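Local coordinates for extracellular solute-binding protein, family 1 (Bifidobacterium longum subsp. infantis, PDB 6FTH) that probably binds human milk oligosaccharides outside the cell and delivers them to an ABC transporter for uptake, at residues V453-P457 / T458-T462. Sequence-based numbering, arbitrary orientation.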
# COMPACT_ATOMS: atom_id res chain seq x y z
N VAL A 453 -7.00 3.03 12.79
CA VAL A 453 -6.95 2.48 14.15
C VAL A 453 -5.48 2.45 14.58
O VAL A 453 -4.71 1.63 14.08
CB VAL A 453 -7.56 1.07 14.20
CG1 VAL A 453 -7.46 0.49 15.62
CG2 VAL A 453 -9.02 1.12 13.78
N ASN A 454 -5.12 3.35 15.49
CA ASN A 454 -3.72 3.61 15.87
C ASN A 454 -3.54 3.27 17.35
O ASN A 454 -3.94 4.08 18.21
CB ASN A 454 -3.42 5.10 15.66
CG ASN A 454 -3.69 5.60 14.22
OD1 ASN A 454 -4.31 6.67 14.00
ND2 ASN A 454 -3.18 4.87 13.25
N PRO A 455 -2.93 2.13 17.71
CA PRO A 455 -2.66 1.85 19.14
C PRO A 455 -1.70 2.87 19.73
O PRO A 455 -0.83 3.40 19.03
CB PRO A 455 -2.03 0.46 19.12
CG PRO A 455 -2.51 -0.16 17.84
CD PRO A 455 -2.55 0.98 16.88
N ASP A 456 -1.85 3.12 21.03
CA ASP A 456 -0.98 4.05 21.71
C ASP A 456 0.44 3.49 21.82
O ASP A 456 0.71 2.35 21.43
CB ASP A 456 -1.59 4.48 23.04
CG ASP A 456 -1.51 3.40 24.13
OD1 ASP A 456 -0.95 2.31 23.93
OD2 ASP A 456 -2.04 3.69 25.22
N PRO A 457 1.39 4.30 22.29
CA PRO A 457 2.79 3.86 22.26
C PRO A 457 3.05 2.61 23.05
O PRO A 457 3.77 1.73 22.57
CB PRO A 457 3.56 5.07 22.81
CG PRO A 457 2.67 6.21 22.61
CD PRO A 457 1.27 5.70 22.75
N THR A 458 2.45 2.47 24.24
CA THR A 458 2.69 1.29 25.05
C THR A 458 2.18 0.04 24.34
O THR A 458 2.86 -0.98 24.27
CB THR A 458 1.99 1.44 26.41
OG1 THR A 458 2.57 2.53 27.14
CG2 THR A 458 2.13 0.18 27.24
N ASP A 459 0.95 0.12 23.82
CA ASP A 459 0.39 -1.04 23.16
C ASP A 459 1.09 -1.32 21.83
O ASP A 459 1.25 -2.48 21.45
CB ASP A 459 -1.11 -0.87 22.96
CG ASP A 459 -1.91 -1.12 24.22
OD1 ASP A 459 -1.34 -1.55 25.25
OD2 ASP A 459 -3.12 -0.87 24.16
N SER A 460 1.51 -0.26 21.12
CA SER A 460 2.29 -0.45 19.90
C SER A 460 3.57 -1.22 20.17
O SER A 460 3.93 -2.13 19.42
CB SER A 460 2.59 0.90 19.26
OG SER A 460 1.41 1.48 18.74
N ASN A 461 4.27 -0.88 21.26
CA ASN A 461 5.49 -1.60 21.58
C ASN A 461 5.21 -3.06 21.95
O ASN A 461 5.95 -3.96 21.55
CB ASN A 461 6.26 -0.86 22.68
CG ASN A 461 6.83 0.47 22.19
OD1 ASN A 461 7.11 0.65 21.01
ND2 ASN A 461 7.00 1.41 23.11
N THR A 462 4.12 -3.31 22.68
CA THR A 462 3.77 -4.70 22.95
C THR A 462 3.50 -5.46 21.65
O THR A 462 4.00 -6.57 21.46
CB THR A 462 2.53 -4.77 23.84
OG1 THR A 462 2.85 -4.18 25.11
CG2 THR A 462 2.09 -6.21 24.04
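Asp456 reaches over to Asp459 as the N-cap of helix 457-484, on the protein surface where a loop enters this long helix. With CG set between its own backbone N and carbonyl carbon (chi1 74°), the Asp456 carboxylate lies across the open end of the first turn, and OD1 accepts from Asp459 N at 2.9 Å in a nearly straight bond. The same oxygen lies 3.3 Å from Asp459 CB. The two carboxylates stand with their planes 52° apart, Asp456 OD1 being 3.9 Å from Asp459 OD2; any repulsion is probably eased because Asp459 OD2 turns to Lys512 and Trp513 of helix 503-518. Trp513 also packs against Pro455 and Asp456, tying the cap to that C-terminal helix. Replaced by alanine, Asp456 would lose the OD1 that caps Asp459 N, and the first turn would probably fray. From the same residue, Asp456 O takes Ser460 N at 2.7 Å, opening the helical bonding that Asn461 N continues to Pro457 O. Ser460 points its side chain back at the loop, where its single hydroxyl proton has both Asp456 O (2.9 Å from OG) and Pro455 O (3.0 Å) within reach. Pro455 CB lies 3.6 Å from Ser460 OG.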